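Local coordinates for subtilisin-like protein (Prochloron didemni, PDB 3ZXY) that probably cleaves peptide bonds as a subtilisin-like serine protease of the S8 family, of which this chain is the protease domain, with one engineered substitution, at residues A[13-18]-A[107-112]; A[52-57]-A[210-215]. The protein carries 1 engineered substitution. All coordinates share one frame; numbering follows the deposited sequence.

Contact 1 of 2, residues A[13-18]-A[107-112]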
ATOM      1  N   ALA A  13      -1.436   0.822   8.281  1.00 14.91           N
ATOM      2  CA  ALA A  13      -1.563   2.280   8.232  1.00 16.03           C
ATOM      3  C   ALA A  13      -1.709   2.743   6.794  1.00 18.08           C
ATOM      4  O   ALA A  13      -1.009   2.237   5.906  1.00 18.36           O
ATOM      5  CB  ALA A  13      -0.362   2.938   8.867  1.00 15.53           C
ATOM      6  N   ILE A  14      -2.628   3.678   6.574  1.00 20.14           N
ATOM      7  CA  ILE A  14      -2.845   4.307   5.281  1.00 23.61           C
ATOM      8  C   ILE A  14      -2.351   5.740   5.437  1.00 25.46           C
ATOM      9  O   ILE A  14      -2.939   6.519   6.177  1.00 26.00           O
ATOM     10  CB  ILE A  14      -4.345   4.348   4.907  1.00 26.16           C
ATOM     11  CG1 ILE A  14      -4.962   2.949   4.951  1.00 24.88           C
ATOM     12  CG2 ILE A  14      -4.542   5.020   3.541  1.00 30.38           C
ATOM     13  CD1 ILE A  14      -4.375   1.978   3.957  1.00 24.71           C
ATOM     14  N   LEU A  15      -1.274   6.086   4.726  1.00 13.43           N
ATOM     15  CA  LEU A  15      -0.734   7.433   4.723  1.00 14.41           C
ATOM     16  C   LEU A  15      -1.139   8.030   3.394  1.00 14.24           C
ATOM     17  O   LEU A  15      -0.508   7.788   2.365  1.00 14.57           O
ATOM     18  CB  LEU A  15       0.788   7.410   4.870  1.00 15.45           C
ATOM     19  CG  LEU A  15       1.309   7.293   6.306  1.00 16.84           C
ATOM     20  CD1 LEU A  15       0.767   6.087   7.067  1.00 17.21           C
ATOM     21  CD2 LEU A  15       2.831   7.271   6.262  1.00 17.70           C
ATOM     22  N   ASP A  16      -2.216   8.785   3.404  1.00 14.67           N
ATOM     23  CA  ASP A  16      -2.808   9.252   2.169  1.00 14.64           C
ATOM     24  C   ASP A  16      -3.559  10.546   2.457  1.00 15.17           C
ATOM     25  O   ASP A  16      -3.218  11.286   3.379  1.00 15.68           O
ATOM     26  CB  ASP A  16      -3.719   8.154   1.573  1.00 14.74           C
ATOM     27  CG  ASP A  16      -3.768   8.203   0.058  1.00 15.48           C
ATOM     28  OD1 ASP A  16      -4.392   9.131  -0.478  1.00 16.84           O
ATOM     29  OD2 ASP A  16      -3.165   7.326  -0.605  1.00 16.10           O
ATOM     30  N   GLY A  17      -4.570  10.825   1.662  1.00 15.10           N
ATOM     31  CA  GLY A  17      -5.462  11.924   1.981  1.00 15.46           C
ATOM     32  C   GLY A  17      -6.457  11.548   3.050  1.00 15.77           C
ATOM     33  O   GLY A  17      -6.470  10.419   3.555  1.00 15.46           O
ATOM     34  N   PRO A  18      -7.317  12.500   3.411  1.00 16.29           N
ATOM     35  CA  PRO A  18      -8.397  12.201   4.329  1.00 17.28           C
ATOM     36  C   PRO A  18      -9.259  11.045   3.841  1.00 16.97           C
ATOM     37  O   PRO A  18      -9.453  10.871   2.628  1.00 17.18           O
ATOM     38  CB  PRO A  18      -9.198  13.502   4.361  1.00 18.07           C
ATOM     39  CG  PRO A  18      -8.229  14.549   3.974  1.00 17.82           C
ATOM     40  CD  PRO A  18      -7.317  13.912   2.986  1.00 16.79           C
ATOM     41  N   HIS A 107       2.117  -2.596  11.314  1.00 15.01           N
ATOM     42  CA  HIS A 107       2.917  -3.660  10.688  1.00 14.41           C
ATOM     43  C   HIS A 107       3.238  -3.332   9.248  1.00 13.26           C
ATOM     44  O   HIS A 107       4.293  -3.705   8.737  1.00 13.10           O
ATOM     45  CB  HIS A 107       2.165  -4.988  10.709  1.00 14.69           C
ATOM     46  CG  HIS A 107       1.951  -5.530  12.074  1.00 15.90           C
ATOM     47  ND1 HIS A 107       0.801  -5.360  12.749  1.00 16.51           N
ATOM     48  CD2 HIS A 107       2.782  -6.278  12.890  1.00 16.68           C
ATOM     49  CE1 HIS A 107       0.898  -5.939  13.947  1.00 17.76           C
ATOM     50  NE2 HIS A 107       2.111  -6.513  14.041  1.00 17.81           N
ATOM     51  N   ILE A 108       2.295  -2.669   8.577  1.00 12.76           N
ATOM     52  CA  ILE A 108       2.384  -2.310   7.171  1.00 12.24           C
ATOM     53  C   ILE A 108       1.999  -0.845   7.066  1.00 12.08           C
ATOM     54  O   ILE A 108       1.068  -0.397   7.747  1.00 12.75           O
ATOM     55  CB  ILE A 108       1.419  -3.156   6.304  1.00 12.13           C
ATOM     56  CG1 ILE A 108       1.852  -4.615   6.284  1.00 12.70           C
ATOM     57  CG2 ILE A 108       1.315  -2.613   4.871  1.00 11.42           C
ATOM     58  CD1 ILE A 108       0.711  -5.553   5.956  1.00 13.58           C
ATOM     59  N   ILE A 109       2.751  -0.109   6.253  1.00 11.86           N
ATOM     60  CA  ILE A 109       2.478   1.306   5.958  1.00 12.13           C
ATOM     61  C   ILE A 109       2.291   1.413   4.446  1.00 11.68           C
ATOM     62  O   ILE A 109       3.216   1.168   3.680  1.00 11.96           O
ATOM     63  CB  ILE A 109       3.625   2.213   6.451  1.00 12.55           C
ATOM     64  CG1 ILE A 109       3.754   2.118   7.971  1.00 13.78           C
ATOM     65  CG2 ILE A 109       3.388   3.676   6.039  1.00 13.13           C
ATOM     66  CD1 ILE A 109       4.928   2.892   8.552  1.00 14.63           C
ATOM     67  N   ASN A 110       1.075   1.739   4.034  1.00 11.60           N
ATOM     68  CA  ASN A 110       0.753   1.939   2.610  1.00 11.18           C
ATOM     69  C   ASN A 110       0.984   3.396   2.255  1.00 11.65           C
ATOM     70  O   ASN A 110       0.368   4.280   2.847  1.00 12.08           O
ATOM     71  CB  ASN A 110      -0.716   1.572   2.366  1.00 11.40           C
ATOM     72  CG  ASN A 110      -1.125   1.650   0.901  1.00 11.11           C
ATOM     73  OD1 ASN A 110      -1.167   0.628   0.215  1.00 11.21           O
ATOM     74  ND2 ASN A 110      -1.399   2.864   0.394  1.00 11.34           N
ATOM     75  N   ILE A 111       1.860   3.643   1.287  1.00 11.66           N
ATOM     76  CA  ILE A 111       2.075   5.014   0.779  1.00 12.27           C
ATOM     77  C   ILE A 111       1.847   5.011  -0.733  1.00 12.02           C
ATOM     78  O   ILE A 111       2.743   4.702  -1.524  1.00 11.82           O
ATOM     79  CB  ILE A 111       3.478   5.534   1.108  1.00 13.28           C
ATOM     80  CG1 ILE A 111       3.735   5.477   2.616  1.00 14.97           C
ATOM     81  CG2 ILE A 111       3.661   6.956   0.578  1.00 14.05           C
ATOM     82  CD1 ILE A 111       5.083   6.026   3.041  1.00 16.33           C
ATOM     83  N   SER A 112       0.632   5.361  -1.114  1.00 12.12           N
ATOM     84  CA  SER A 112       0.243   5.451  -2.515  1.00 12.58           C
ATOM     85  C   SER A 112       0.622   6.817  -3.039  1.00 13.78           C
ATOM     86  O   SER A 112      -0.238   7.607  -3.447  1.00 16.78           O
ATOM     87  CB  SER A 112      -1.252   5.242  -2.670  1.00 12.73           C
ATOM     88  OG  SER A 112      -1.592   3.881  -2.429  1.00 12.51           O
TER
HETATM   89  O   HOH W   1      -1.431   5.764   0.751  1.00 14.21           O
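A13 and I109 sit opposite each other, CA to CA 4.7 Å, where strands 13-16 and 108-111 run parallel, their directions 22° apart. Three backbone bonds join them: A13 N gives its hydrogen to I108 O, N110 N to A13 O at 2.8 Å, and L15 N to N110 O. On the face carrying A13, L15, I109 and I111, the two methyls of L15 straddle I109 CG2, with L15 CD2 3.6 Å from it; L15 CD2 also reaches I111 CD1. Helix 91-103 packs over this face. These are neighbouring central strands of the parallel sheet of the subtilisin fold, and the first leads to D16, the predicted aspartate of the charge relay, which bonds H51 through OD1. On the other face, I14 lies alongside N110, its CD1 4.0 Å from N110 CB. N110 CG is anti to the backbone N (chi1 -176°), which brings the amide to S112: ND2 donates to S112 OG in the amide plane, S112 OG itself being bonded to A211 O, while OD1 is bonded to S218. Beyond the last backbone bond a water bridges the strands, in reach of L15 O and D16 OD2 and accepting from N110 ND2 and S112 N.

Contact 2 of 2, residues A[52-57]-A[210-215]. Engineered in segment 210-215: A211 (natural residue Ser).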
ATOM      1  N   GLY A  52      -7.554   9.289  -0.867  1.00 14.04           N
ATOM      2  CA  GLY A  52      -7.415   8.544   0.377  1.00 13.97           C
ATOM      3  C   GLY A  52      -8.594   7.633   0.660  1.00 13.96           C
ATOM      4  O   GLY A  52      -8.411   6.504   1.112  1.00 13.72           O
ATOM      5  N   THR A  53      -9.813   8.106   0.393  1.00 14.27           N
ATOM      6  CA  THR A  53     -11.004   7.281   0.615  1.00 14.46           C
ATOM      7  C   THR A  53     -10.987   6.060  -0.307  1.00 14.25           C
ATOM      8  O   THR A  53     -11.307   4.933   0.119  1.00 14.22           O
ATOM      9  CB  THR A  53     -12.279   8.108   0.395  1.00 15.25           C
ATOM     10  OG1 THR A  53     -12.267   9.234   1.291  1.00 15.73           O
ATOM     11  CG2 THR A  53     -13.545   7.272   0.613  1.00 16.02           C
ATOM     12  N   HIS A  54     -10.565   6.260  -1.552  1.00 13.89           N
ATOM     13  CA  HIS A  54     -10.485   5.169  -2.512  1.00 13.63           C
ATOM     14  C   HIS A  54      -9.452   4.159  -2.067  1.00 13.05           C
ATOM     15  O   HIS A  54      -9.742   2.957  -1.968  1.00 13.35           O
ATOM     16  CB  HIS A  54     -10.145   5.724  -3.879  1.00 14.10           C
ATOM     17  CG  HIS A  54     -10.406   4.772  -5.007  1.00 14.60           C
ATOM     18  ND1 HIS A  54      -9.597   3.718  -5.266  1.00 14.90           N
ATOM     19  CD2 HIS A  54     -11.419   4.736  -5.959  1.00 15.61           C
ATOM     20  CE1 HIS A  54     -10.055   3.060  -6.342  1.00 15.30           C
ATOM     21  NE2 HIS A  54     -11.173   3.666  -6.761  1.00 16.19           N
ATOM     22  N   VAL A  55      -8.238   4.629  -1.767  1.00 12.68           N
ATOM     23  CA  VAL A  55      -7.138   3.738  -1.327  1.00 12.54           C
ATOM     24  C   VAL A  55      -7.531   2.940  -0.068  1.00 12.66           C
ATOM     25  O   VAL A  55      -7.339   1.718  -0.005  1.00 12.99           O
ATOM     26  CB  VAL A  55      -5.834   4.553  -1.099  1.00 12.42           C
ATOM     27  CG1 VAL A  55      -4.776   3.760  -0.314  1.00 12.83           C
ATOM     28  CG2 VAL A  55      -5.263   5.015  -2.432  1.00 12.71           C
ATOM     29  N   ALA A  56      -8.111   3.614   0.915  1.00 13.05           N
ATOM     30  CA  ALA A  56      -8.488   2.944   2.159  1.00 13.41           C
ATOM     31  C   ALA A  56      -9.541   1.886   1.884  1.00 13.51           C
ATOM     32  O   ALA A  56      -9.477   0.789   2.468  1.00 14.17           O
ATOM     33  CB  ALA A  56      -8.985   3.931   3.208  1.00 14.09           C
ATOM     34  N   SER A  57     -10.468   2.169   0.974  1.00 13.28           N
ATOM     35  CA  SER A  57     -11.579   1.246   0.717  1.00 13.67           C
ATOM     36  C   SER A  57     -11.105  -0.068   0.087  1.00 13.42           C
ATOM     37  O   SER A  57     -11.705  -1.117   0.303  1.00 13.72           O
ATOM     38  CB  SER A  57     -12.659   1.914  -0.134  1.00 14.31           C
ATOM     39  OG  SER A  57     -12.263   2.123  -1.476  1.00 14.18           O
ATOM     40  N   THR A 210      -0.646   3.353 -10.282  1.00 11.04           N
ATOM     41  CA  THR A 210       0.113   2.640  -9.270  1.00 10.17           C
ATOM     42  C   THR A 210      -0.388   2.920  -7.853  1.00  9.99           C
ATOM     43  O   THR A 210      -0.201   2.085  -6.975  1.00  9.84           O
ATOM     44  CB  THR A 210       1.636   2.900  -9.362  1.00 10.04           C
ATOM     45  OG1 THR A 210       1.939   4.281  -9.124  1.00 10.42           O
ATOM     46  CG2 THR A 210       2.184   2.481 -10.733  1.00 10.58           C
ATOM     47  N   ALA A 211      -1.032   4.076  -7.637  1.00 10.77           N
ATOM     48  CA  ALA A 211      -1.622   4.374  -6.327  1.00 11.06           C
ATOM     49  C   ALA A 211      -2.690   3.386  -5.900  1.00 11.00           C
ATOM     50  O   ALA A 211      -2.966   3.260  -4.709  1.00 11.34           O
ATOM     51  CB  ALA A 211      -2.218   5.772  -6.314  1.00 11.65           C
ATOM     52  N   PHE A 212      -3.323   2.723  -6.856  1.00 11.57           N
ATOM     53  CA  PHE A 212      -4.432   1.812  -6.575  1.00 12.17           C
ATOM     54  C   PHE A 212      -3.987   0.356  -6.574  1.00 11.97           C
ATOM     55  O   PHE A 212      -4.568  -0.486  -5.874  1.00 12.69           O
ATOM     56  CB  PHE A 212      -5.602   2.136  -7.506  1.00 13.16           C
ATOM     57  CG  PHE A 212      -5.896   3.593  -7.508  1.00 13.86           C
ATOM     58  CD1 PHE A 212      -6.358   4.203  -6.357  1.00 14.70           C
ATOM     59  CD2 PHE A 212      -5.549   4.377  -8.581  1.00 14.78           C
ATOM     60  CE1 PHE A 212      -6.560   5.567  -6.309  1.00 15.43           C
ATOM     61  CE2 PHE A 212      -5.736   5.742  -8.543  1.00 15.36           C
ATOM     62  CZ  PHE A 212      -6.259   6.337  -7.411  1.00 15.45           C
ATOM     63  N   ALA A 213      -2.909   0.073  -7.285  1.00 11.46           N
ATOM     64  CA  ALA A 213      -2.231  -1.237  -7.199  1.00 10.98           C
ATOM     65  C   ALA A 213      -1.575  -1.425  -5.834  1.00 10.61           C
ATOM     66  O   ALA A 213      -1.571  -2.521  -5.275  1.00 10.48           O
ATOM     67  CB  ALA A 213      -1.175  -1.341  -8.308  1.00 11.43           C
ATOM     68  N   THR A 214      -1.010  -0.340  -5.296  1.00 10.46           N
ATOM     69  CA  THR A 214      -0.290  -0.368  -4.022  1.00 10.12           C
ATOM     70  C   THR A 214      -1.126  -0.978  -2.874  1.00 10.05           C
ATOM     71  O   THR A 214      -0.649  -1.891  -2.209  1.00 10.06           O
ATOM     72  CB  THR A 214       0.279   1.032  -3.704  1.00 10.57           C
ATOM     73  OG1 THR A 214       1.231   1.375  -4.715  1.00 10.77           O
ATOM     74  CG2 THR A 214       0.971   1.081  -2.351  1.00 10.80           C
ATOM     75  N   PRO A 215      -2.368  -0.500  -2.639  1.00 10.25           N
ATOM     76  CA  PRO A 215      -3.174  -1.070  -1.551  1.00 10.50           C
ATOM     77  C   PRO A 215      -3.587  -2.511  -1.757  1.00 10.23           C
ATOM     78  O   PRO A 215      -3.882  -3.205  -0.771  1.00 10.55           O
ATOM     79  CB  PRO A 215      -4.378  -0.124  -1.454  1.00 11.09           C
ATOM     80  CG  PRO A 215      -4.425   0.554  -2.772  1.00 11.01           C
ATOM     81  CD  PRO A 215      -3.005   0.706  -3.199  1.00 10.75           C
TER
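The ring of F212, on helix 210-215, meets H54 and V55 of helix 52-57, the two segments running 32° from parallel with their axes 9.1 Å apart. From F212 CB the chain turns to put CG beside the backbone N, anti to the carbonyl carbon (chi1 -49°), and this brings the ring up to H54. CD1 leads: it comes 3.5 Å from H54 ND1, and H54 CE1 is its next neighbour. F212 CE1, one atom further out, is shared between H54 ND1 and V55 CG2, the latter 4.1 Å away. One face of the phenyl ring has A211 CB above its centre. The two aromatic rings meet obliquely, planes at 68° and centroids 4.8 Å apart, and on the far side of the imidazole NE2 is bonded to E205 O. In subtilases these two helices bring histidine and serine of the charge relay together; here H51 precedes 52-57 by one residue and also meets the F212 ring, while A211 is the engineered replacement for the predicted serine. A leucine in place of H54 would probably leave E205 O without this N-H and deprive F212 CD1 and CE1 of the ring atom ND1 they meet. Deeper in, V55 makes contact through both branches: CG2 approaches A211 O at 3.7 Å, and CG1, anti to the backbone N, meets P215 CG at 4.1 Å. P215 CB also rests against V55 O. Lacking an N-H, P215 kinks its helix. One turn earlier, T210 O is gripped from opposite faces by T214 N and by T214 OG1, the hydroxyl at 2.8 Å, while on the other helix S57 OG donates to H54 O.

Contact 1 supplies the sheet floor and contact 2 the helix pair above it, their centres about 9 Å apart. They meet directly: S112 OG lies 2.7 Å from A211 O, a probable hydrogen bond, and N110 OD1 is 3.2 Å from P215 CA. V55 and P215, paired in contact 2, both pack on N110 of contact 1. Together the contacts frame the predicted charge relay: D16 comes from 13-18, H51 lies just before 52-57, and A211, engineered from serine, belongs to 210-215. The side chain of H51 is about 3 Å from those of D16 and A211 at nearest atoms, an arrangement consistent with the predicted relay, with the serine hydroxyl removed by the substitution.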